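Long-range contacts in sulfate adenylyltransferase, adenylylsulfate kinase (Thiobacillus denitrificans, PDB 3CR8), which phosphorylates adenosine 5'-phosphosulfate with ATP to make 3'-phosphoadenylyl sulfate, working as a hexameric APS kinase without ATP sulfurylase activity: residues A[159-164]-A[228-233]; A[437-442]-A[465-470]; A[517-522]-A[531-536]. All blocks are in the same frame, centred on the assembly; numbering follows the deposited sequence.

Contact 1 lies in the ATP-sulfurylase-like part of the chain, on an outermost strand of its parallel sheet. Contacts 2 and 3 belong to the APS kinase part. There, strands 469-475 and 517-519 are neighbours in a second parallel sheet, and the centres of the two contacts are 22 Å apart. Contact 1 is distant within the chain, its centre 40 Å from that of contact 2 and 60 Å from that of contact 3. In the hexamer, the 531-536 segment of another subunit comes to contact 1: its Gln-531 packs on Trp-163. Contact 3 lies closer to the predicted ATP site, with the side chain of Ile-519 about 7 Å from that of Lys-382.

Contact 1: A[159-164]-A[228-233]; sequences VRRGWR and TTQLSL
The edge of the Arg-161 guanidinium is turned to the strand 229-231 segment: NH1 is hydrogen-bonded to Ala-226 O just before it, and NH2 lies next to Thr-229 O. The NH2 to Thr-229 O distance is modelled at 2.4 Å, too short to be trusted. The contact joins a helix end to an outermost strand of the parallel alpha/beta sheet in the ATP-sulfurylase-like part. Helix 151-160 closes there with a Schellman motif, with Gly-162 as the C-prime residue at positive phi. Trp-163 follows directly. Its CG is opposite the carbonyl carbon (chi1 -76°), and the ring extends to strand 229-231 edge first. CH2 of Trp-163 lies 3.4 Å from Thr-229 C, close to the ring plane. The same atom is 3.6 Å from CB of Gln-230. CZ2 of Trp-163 lies 3.6 Å from Thr-228 C, which sits oblique to the ring. The ring of Phe-158 meets the indole with the planes about 15° apart, and Gln-531 of a second subunit also packs on it. The amide plane of Gln-230 stands at 80° to the guanidinium plane of Arg-161. One guanidinium face of Arg-161 lies against Trp-163, with CZ2 offset toward the rim.

Contact 2: A[437-442]-A[465-470]; sequences EITKNR and EAVGGF
Val-467 fits against the last turn of helix 421-440 and covers Thr-439 and Lys-440. Its two methyls divide the work. CG1 of Val-467 sits over the helix backbone, 3.6 Å from CA of Lys-440. CG2 of Val-467 lies alongside the start of the lysine chain, 3.5 Å from CG of Lys-440. Thr-439 points at the turn after Val-467. Its OG1 is 3.8 Å from CG1 of Val-467 and 3.7 Å from CA of Gly-468, which has no side chain to block the approach. No hydrogen bond crosses the contact. The turn leads from helix 454-465 into strand 469-475, the second half of a beta-alpha-beta crossover in the P-loop kinase fold. Helix 421-440 packs beside it, and a Schellman motif ends that helix, with Arg-442 at positive phi. Lys-440 has CG anti to the backbone N (chi1 168°), and the extended chain carries NZ away from Val-467. NZ of Lys-440 forms a salt bridge of 3.1 Å with OE2 of Glu-437, on the syn side and 27° out of the carboxylate plane. NZ also bonds to OG1 of Thr-402 of a neighbouring subunit. With an alanine here, Glu-437 is likely to lose its charge partner, and CG2 of Val-467 the lysine CG it lies against. OE1 of Glu-437 reaches the same Thr-402 hydroxyl of that subunit.

Contact 3: A[517-522]-A[531-536]; sequences LAIDTT and QQILLK
Leu-517 fills the space between strand 517-519 and helix 531-536, touching three residues of the helix. CG of Leu-517 lies 3.6 Å from CG of Lys-536, and the two side chains slide past each other in opposite directions. CD1 of Leu-517 points into the helix, 3.4 Å from the backbone O of Gln-532. The same methyl meets CG2 of Ile-533, but that pair is modelled too close to be trusted. The leucine and isoleucine chains cross at about a right angle. With CG1 between backbone N and carbonyl carbon (chi1 73°), CG2 of Ile-533 stands anti to the carbonyl carbon and faces CG2 of Ile-519 at 4.4 Å. In the next shell, Ile-533 packs on Leu-389 and Ile-473, and Ile-519 on Leu-385 and Val-475. NZ of Lys-536 makes a weak hydrogen bond to Glu-516 O, just before the strand. On the same helix, NE2 of Gln-531 bonds to Ala-227 O of a neighbouring subunit. The axes of strand 517-519 and helix segment 531-536 come within 9.6 Å, nearly antiparallel at 169°. This is a helix laid along the last strand of the parallel P-loop kinase sheet, with Ile-519 near, but not touching, the predicted ATP-binding P-loop.

Contact 1: A[159-164]-A[228-233]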
loop_
_atom_site.group_PDB
_atom_site.type_symbol
_atom_site.label_atom_id
_atom_site.label_comp_id
_atom_site.label_asym_id
_atom_site.label_seq_id
_atom_site.Cartn_x
_atom_site.Cartn_y
_atom_site.Cartn_z
ATOM N N VAL A 159 -8.411 26.133 -33.807
ATOM C CA VAL A 159 -9.540 27.038 -33.985
ATOM C C VAL A 159 -10.816 26.533 -33.304
ATOM O O VAL A 159 -11.604 27.333 -32.771
ATOM C CB VAL A 159 -9.766 27.421 -35.485
ATOM C CG1 VAL A 159 -11.116 28.064 -35.679
ATOM C CG2 VAL A 159 -8.704 28.398 -35.940
ATOM N N ARG A 160 -11.004 25.218 -33.318
ATOM C CA ARG A 160 -12.107 24.602 -32.610
ATOM C C ARG A 160 -11.875 24.738 -31.106
ATOM O O ARG A 160 -12.802 25.008 -30.334
ATOM C CB ARG A 160 -12.222 23.121 -32.969
ATOM C CG ARG A 160 -12.488 22.844 -34.423
ATOM C CD ARG A 160 -12.703 21.358 -34.654
ATOM N NE ARG A 160 -11.468 20.581 -34.570
ATOM C CZ ARG A 160 -10.686 20.330 -35.610
ATOM N NH1 ARG A 160 -11.015 20.809 -36.797
ATOM N NH2 ARG A 160 -9.588 19.607 -35.464
ATOM N N ARG A 161 -10.633 24.572 -30.688
ATOM C CA ARG A 161 -10.308 24.703 -29.282
ATOM C C ARG A 161 -10.430 26.130 -28.797
ATOM O O ARG A 161 -10.329 26.392 -27.601
ATOM C CB ARG A 161 -8.907 24.179 -29.033
ATOM C CG ARG A 161 -8.863 22.696 -29.077
ATOM C CD ARG A 161 -8.803 22.162 -27.687
ATOM N NE ARG A 161 -7.446 21.733 -27.409
ATOM C CZ ARG A 161 -6.990 21.451 -26.207
ATOM N NH1 ARG A 161 -7.776 21.570 -25.155
ATOM N NH2 ARG A 161 -5.741 21.066 -26.064
ATOM N N GLY A 162 -10.649 27.047 -29.734
ATOM C CA GLY A 162 -10.762 28.461 -29.417
ATOM C C GLY A 162 -9.460 29.132 -29.006
ATOM O O GLY A 162 -9.480 30.209 -28.436
ATOM N N TRP A 163 -8.334 28.491 -29.299
ATOM C CA TRP A 163 -7.022 28.971 -28.910
ATOM C C TRP A 163 -6.595 30.098 -29.827
ATOM O O TRP A 163 -7.033 30.153 -30.961
ATOM C CB TRP A 163 -6.006 27.840 -29.060
ATOM C CG TRP A 163 -6.030 26.791 -27.999
ATOM C CD1 TRP A 163 -7.063 26.471 -27.175
ATOM C CD2 TRP A 163 -4.968 25.906 -27.681
ATOM N NE1 TRP A 163 -6.700 25.447 -26.336
ATOM C CE2 TRP A 163 -5.415 25.079 -26.631
ATOM C CE3 TRP A 163 -3.670 25.744 -28.167
ATOM C CZ2 TRP A 163 -4.613 24.089 -26.060
ATOM C CZ3 TRP A 163 -2.869 24.754 -27.606
ATOM C CH2 TRP A 163 -3.348 23.931 -26.563
ATOM N N ARG A 164 -5.718 30.983 -29.352
ATOM C CA ARG A 164 -5.161 32.048 -30.197
ATOM C C ARG A 164 -3.635 32.152 -30.086
ATOM O O ARG A 164 -2.888 32.009 -31.055
ATOM C CB ARG A 164 -5.764 33.399 -29.825
ATOM C CG ARG A 164 -7.240 33.589 -30.145
ATOM C CD ARG A 164 -7.734 34.961 -29.708
ATOM N NE ARG A 164 -7.925 35.084 -28.256
ATOM C CZ ARG A 164 -7.949 36.247 -27.594
ATOM N NH1 ARG A 164 -7.781 37.384 -28.260
ATOM N NH2 ARG A 164 -8.136 36.282 -26.269
ATOM N N THR A 228 -5.484 23.557 -21.792
ATOM C CA THR A 228 -4.420 24.511 -22.006
ATOM C C THR A 228 -3.214 23.929 -22.779
ATOM O O THR A 228 -2.278 24.647 -23.145
ATOM C CB THR A 228 -4.002 25.032 -20.640
ATOM O OG1 THR A 228 -4.596 26.321 -20.449
ATOM C CG2 THR A 228 -2.449 25.092 -20.492
ATOM N N THR A 229 -3.263 22.631 -23.057
ATOM C CA THR A 229 -2.115 21.930 -23.574
ATOM C C THR A 229 -2.594 21.129 -24.745
ATOM O O THR A 229 -3.746 20.740 -24.755
ATOM C CB THR A 229 -1.577 20.975 -22.508
ATOM O OG1 THR A 229 -1.361 21.714 -21.294
ATOM C CG2 THR A 229 -0.281 20.322 -22.975
ATOM N N GLN A 230 -1.708 20.919 -25.720
ATOM C CA GLN A 230 -1.934 20.057 -26.879
ATOM C C GLN A 230 -0.708 19.274 -27.185
ATOM O O GLN A 230 0.402 19.815 -27.064
ATOM C CB GLN A 230 -2.243 20.887 -28.122
ATOM C CG GLN A 230 -3.709 20.853 -28.509
ATOM C CD GLN A 230 -4.128 19.462 -28.950
ATOM O OE1 GLN A 230 -5.280 19.056 -28.789
ATOM N NE2 GLN A 230 -3.177 18.719 -29.485
ATOM N N LEU A 231 -0.886 18.009 -27.581
ATOM C CA LEU A 231 0.251 17.182 -28.042
ATOM C C LEU A 231 0.123 16.907 -29.540
ATOM O O LEU A 231 -0.950 16.613 -30.041
ATOM C CB LEU A 231 0.372 15.869 -27.262
ATOM C CG LEU A 231 1.424 14.863 -27.751
ATOM C CD1 LEU A 231 2.844 15.313 -27.477
ATOM C CD2 LEU A 231 1.187 13.517 -27.108
ATOM N N SER A 232 1.214 17.038 -30.266
ATOM C CA SER A 232 1.152 16.789 -31.690
ATOM C C SER A 232 2.545 16.434 -32.138
ATOM O O SER A 232 3.493 16.763 -31.458
ATOM C CB SER A 232 0.643 18.018 -32.419
ATOM O OG SER A 232 0.031 17.637 -33.620
ATOM N N LEU A 233 2.682 15.749 -33.260
ATOM C CA LEU A 233 4.019 15.374 -33.731
ATOM C C LEU A 233 4.495 16.289 -34.839
ATOM O O LEU A 233 3.713 16.765 -35.661
ATOM C CB LEU A 233 4.065 13.912 -34.178
ATOM C CG LEU A 233 3.474 13.006 -33.098
ATOM C CD1 LEU A 233 3.345 11.586 -33.594
ATOM C CD2 LEU A 233 4.326 13.072 -31.845
#

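Contact 2: A[437-442]-A[465-470]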
loop_
_atom_site.group_PDB
_atom_site.type_symbol
_atom_site.label_atom_id
_atom_site.label_comp_id
_atom_site.label_asym_id
_atom_site.label_seq_id
_atom_site.Cartn_x
_atom_site.Cartn_y
_atom_site.Cartn_z
ATOM N N GLU A 437 19.831 -9.831 -32.111
ATOM C CA GLU A 437 18.389 -9.910 -31.960
ATOM C C GLU A 437 18.061 -10.512 -30.606
ATOM O O GLU A 437 17.171 -9.990 -29.906
ATOM C CB GLU A 437 17.727 -10.672 -33.108
ATOM C CG GLU A 437 17.755 -9.945 -34.423
ATOM C CD GLU A 437 16.692 -8.856 -34.537
ATOM O OE1 GLU A 437 15.498 -9.129 -34.255
ATOM O OE2 GLU A 437 17.050 -7.725 -34.931
ATOM N N ILE A 438 18.760 -11.582 -30.216
ATOM C CA ILE A 438 18.481 -12.126 -28.886
ATOM C C ILE A 438 18.659 -11.052 -27.787
ATOM O O ILE A 438 17.889 -10.986 -26.828
ATOM C CB ILE A 438 19.327 -13.353 -28.525
ATOM C CG1 ILE A 438 19.232 -14.411 -29.600
ATOM C CG2 ILE A 438 18.820 -13.974 -27.258
ATOM C CD1 ILE A 438 17.838 -14.831 -29.839
ATOM N N THR A 439 19.673 -10.208 -27.919
ATOM C CA THR A 439 19.991 -9.297 -26.836
ATOM C C THR A 439 19.141 -8.010 -26.856
ATOM O O THR A 439 18.642 -7.580 -25.811
ATOM C CB THR A 439 21.540 -9.070 -26.685
ATOM O OG1 THR A 439 21.845 -7.665 -26.664
ATOM C CG2 THR A 439 22.277 -9.719 -27.811
ATOM N N LYS A 440 18.984 -7.409 -28.031
ATOM C CA LYS A 440 17.970 -6.383 -28.255
ATOM C C LYS A 440 16.679 -6.730 -27.488
ATOM O O LYS A 440 16.110 -5.897 -26.805
ATOM C CB LYS A 440 17.688 -6.281 -29.756
ATOM C CG LYS A 440 16.454 -5.470 -30.176
ATOM C CD LYS A 440 15.983 -5.961 -31.520
ATOM C CE LYS A 440 15.239 -4.945 -32.354
ATOM N NZ LYS A 440 15.285 -5.411 -33.803
ATOM N N ASN A 441 16.249 -7.980 -27.584
ATOM C CA ASN A 441 15.027 -8.444 -26.955
ATOM C C ASN A 441 15.174 -8.916 -25.506
ATOM O O ASN A 441 14.281 -9.597 -24.991
ATOM C CB ASN A 441 14.409 -9.569 -27.787
ATOM C CG ASN A 441 13.223 -9.114 -28.557
ATOM O OD1 ASN A 441 12.243 -8.634 -27.966
ATOM N ND2 ASN A 441 13.283 -9.247 -29.890
ATOM N N ARG A 442 16.289 -8.589 -24.859
ATOM C CA ARG A 442 16.423 -8.823 -23.421
ATOM C C ARG A 442 16.775 -10.255 -23.065
ATOM O O ARG A 442 16.496 -10.719 -21.959
ATOM C CB ARG A 442 15.132 -8.435 -22.677
ATOM C CG ARG A 442 15.210 -7.184 -21.793
ATOM C CD ARG A 442 16.261 -6.194 -22.303
ATOM N NE ARG A 442 15.817 -5.104 -23.194
ATOM C CZ ARG A 442 14.561 -4.808 -23.542
ATOM N NH1 ARG A 442 13.535 -5.527 -23.099
ATOM N NH2 ARG A 442 14.328 -3.771 -24.350
ATOM N N GLU A 465 26.556 -4.266 -29.158
ATOM C CA GLU A 465 26.747 -3.224 -28.154
ATOM C C GLU A 465 25.769 -2.075 -28.334
ATOM O O GLU A 465 25.534 -1.297 -27.402
ATOM C CB GLU A 465 28.156 -2.674 -28.275
ATOM C CG GLU A 465 28.940 -2.597 -26.997
ATOM C CD GLU A 465 30.431 -2.512 -27.270
ATOM O OE1 GLU A 465 30.850 -1.602 -28.030
ATOM O OE2 GLU A 465 31.176 -3.360 -26.729
ATOM N N ALA A 466 25.217 -1.965 -29.544
ATOM C CA ALA A 466 24.238 -0.929 -29.892
ATOM C C ALA A 466 22.898 -1.198 -29.246
ATOM O O ALA A 466 22.128 -0.284 -28.926
ATOM C CB ALA A 466 24.060 -0.881 -31.374
ATOM N N VAL A 467 22.642 -2.475 -29.034
ATOM C CA VAL A 467 21.313 -2.919 -28.710
ATOM C C VAL A 467 21.306 -3.548 -27.316
ATOM O O VAL A 467 20.260 -3.862 -26.748
ATOM C CB VAL A 467 20.829 -3.873 -29.836
ATOM C CG1 VAL A 467 21.124 -5.329 -29.520
ATOM C CG2 VAL A 467 19.386 -3.638 -30.126
ATOM N N GLY A 468 22.497 -3.697 -26.760
ATOM C CA GLY A 468 22.657 -4.315 -25.456
ATOM C C GLY A 468 24.100 -4.530 -25.047
ATOM O O GLY A 468 25.000 -3.857 -25.542
ATOM N N GLY A 469 24.307 -5.484 -24.143
ATOM C CA GLY A 469 25.611 -5.743 -23.551
ATOM C C GLY A 469 26.468 -6.775 -24.284
ATOM O O GLY A 469 26.009 -7.869 -24.648
ATOM N N PHE A 470 27.736 -6.437 -24.490
ATOM C CA PHE A 470 28.668 -7.351 -25.129
ATOM C C PHE A 470 29.834 -7.600 -24.191
ATOM O O PHE A 470 30.465 -6.645 -23.735
ATOM C CB PHE A 470 29.198 -6.726 -26.411
ATOM C CG PHE A 470 30.035 -7.657 -27.253
ATOM C CD1 PHE A 470 29.436 -8.563 -28.103
ATOM C CD2 PHE A 470 31.417 -7.600 -27.212
ATOM C CE1 PHE A 470 30.198 -9.380 -28.888
ATOM C CE2 PHE A 470 32.170 -8.427 -27.993
ATOM C CZ PHE A 470 31.566 -9.309 -28.830
#

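Contact 3: A[517-522]-A[531-536]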
loop_
_atom_site.group_PDB
_atom_site.type_symbol
_atom_site.label_atom_id
_atom_site.label_comp_id
_atom_site.label_asym_id
_atom_site.label_seq_id
_atom_site.Cartn_x
_atom_site.Cartn_y
_atom_site.Cartn_z
ATOM N N LEU A 517 37.417 -10.110 -20.377
ATOM C CA LEU A 517 38.050 -11.135 -19.559
ATOM C C LEU A 517 39.008 -11.956 -20.403
ATOM O O LEU A 517 38.690 -12.345 -21.519
ATOM C CB LEU A 517 37.015 -12.082 -18.971
ATOM C CG LEU A 517 37.303 -12.690 -17.588
ATOM C CD1 LEU A 517 36.436 -13.906 -17.328
ATOM C CD2 LEU A 517 38.744 -13.062 -17.412
ATOM N N ALA A 518 40.193 -12.213 -19.862
ATOM C CA ALA A 518 41.189 -13.056 -20.519
ATOM C C ALA A 518 41.570 -14.201 -19.594
ATOM O O ALA A 518 42.378 -14.009 -18.707
ATOM C CB ALA A 518 42.429 -12.242 -20.862
ATOM N N ILE A 519 40.980 -15.378 -19.774
ATOM C CA ILE A 519 41.347 -16.525 -18.948
ATOM C C ILE A 519 42.773 -16.978 -19.311
ATOM O O ILE A 519 42.982 -17.776 -20.236
ATOM C CB ILE A 519 40.336 -17.711 -19.035
ATOM C CG1 ILE A 519 40.416 -18.396 -20.386
ATOM C CG2 ILE A 519 38.893 -17.249 -18.808
ATOM C CD1 ILE A 519 39.317 -19.399 -20.592
ATOM N N ASP A 520 43.761 -16.597 -18.524
ATOM C CA ASP A 520 45.093 -17.110 -18.805
ATOM C C ASP A 520 45.467 -18.433 -18.108
ATOM O O ASP A 520 45.659 -19.458 -18.774
ATOM C CB ASP A 520 46.141 -16.036 -18.542
ATOM N N THR A 521 45.574 -18.408 -16.778
ATOM C CA THR A 521 46.264 -19.458 -16.061
ATOM C C THR A 521 45.978 -20.882 -16.608
ATOM O O THR A 521 44.829 -21.279 -16.712
ATOM C CB THR A 521 45.836 -19.378 -14.596
ATOM O OG1 THR A 521 44.573 -20.023 -14.434
ATOM C CG2 THR A 521 45.690 -17.919 -14.160
ATOM N N THR A 522 46.991 -21.694 -16.916
ATOM C CA THR A 522 46.704 -22.956 -17.648
ATOM C C THR A 522 46.223 -24.168 -16.867
ATOM O O THR A 522 45.688 -25.114 -17.458
ATOM C CB THR A 522 47.864 -23.463 -18.547
ATOM O OG1 THR A 522 49.125 -23.167 -17.934
ATOM C CG2 THR A 522 47.771 -22.858 -19.963
ATOM N N GLN A 531 33.404 -19.877 -13.025
ATOM C CA GLN A 531 33.337 -18.947 -11.900
ATOM C C GLN A 531 33.998 -17.638 -12.257
ATOM O O GLN A 531 33.426 -16.575 -12.032
ATOM C CB GLN A 531 34.018 -19.545 -10.676
ATOM C CG GLN A 531 33.800 -18.762 -9.422
ATOM C CD GLN A 531 32.347 -18.482 -9.181
ATOM O OE1 GLN A 531 31.483 -19.273 -9.565
ATOM N NE2 GLN A 531 32.061 -17.357 -8.534
ATOM N N GLN A 532 35.195 -17.734 -12.828
ATOM C CA GLN A 532 35.974 -16.564 -13.183
ATOM C C GLN A 532 35.206 -15.650 -14.133
ATOM O O GLN A 532 35.370 -14.427 -14.091
ATOM C CB GLN A 532 37.327 -16.966 -13.760
ATOM C CG GLN A 532 38.295 -15.791 -13.978
ATOM C CD GLN A 532 38.631 -15.014 -12.695
ATOM O OE1 GLN A 532 38.948 -15.606 -11.662
ATOM N NE2 GLN A 532 38.571 -13.679 -12.768
ATOM N N ILE A 533 34.347 -16.230 -14.966
ATOM C CA ILE A 533 33.536 -15.380 -15.823
ATOM C C ILE A 533 32.231 -14.930 -15.132
ATOM O O ILE A 533 31.713 -13.841 -15.423
ATOM C CB ILE A 533 33.340 -15.922 -17.291
ATOM C CG1 ILE A 533 32.394 -17.111 -17.360
ATOM C CG2 ILE A 533 34.643 -16.358 -17.881
ATOM C CD1 ILE A 533 32.741 -18.044 -18.510
ATOM N N LEU A 534 31.708 -15.719 -14.196
ATOM C CA LEU A 534 30.548 -15.218 -13.456
ATOM C C LEU A 534 30.989 -14.004 -12.658
ATOM O O LEU A 534 30.231 -13.057 -12.469
ATOM C CB LEU A 534 29.907 -16.284 -12.563
ATOM C CG LEU A 534 29.212 -17.362 -13.405
ATOM C CD1 LEU A 534 28.916 -18.622 -12.612
ATOM C CD2 LEU A 534 27.947 -16.821 -14.059
ATOM N N LEU A 535 32.228 -14.035 -12.196
ATOM C CA LEU A 535 32.828 -12.859 -11.620
ATOM C C LEU A 535 32.840 -11.660 -12.595
ATOM O O LEU A 535 32.443 -10.547 -12.217
ATOM C CB LEU A 535 34.242 -13.176 -11.166
ATOM C CG LEU A 535 34.385 -13.630 -9.719
ATOM C CD1 LEU A 535 35.705 -14.357 -9.559
ATOM C CD2 LEU A 535 34.318 -12.434 -8.792
ATOM N N LYS A 536 33.292 -11.867 -13.830
ATOM C CA LYS A 536 33.388 -10.748 -14.734
ATOM C C LYS A 536 31.989 -10.113 -14.820
ATOM O O LYS A 536 31.837 -8.898 -14.634
ATOM C CB LYS A 536 33.883 -11.194 -16.113
ATOM C CG LYS A 536 34.814 -10.228 -16.781
ATOM C CD LYS A 536 35.293 -9.209 -15.754
ATOM C CE LYS A 536 36.207 -8.174 -16.372
ATOM N NZ LYS A 536 35.523 -7.341 -17.402
#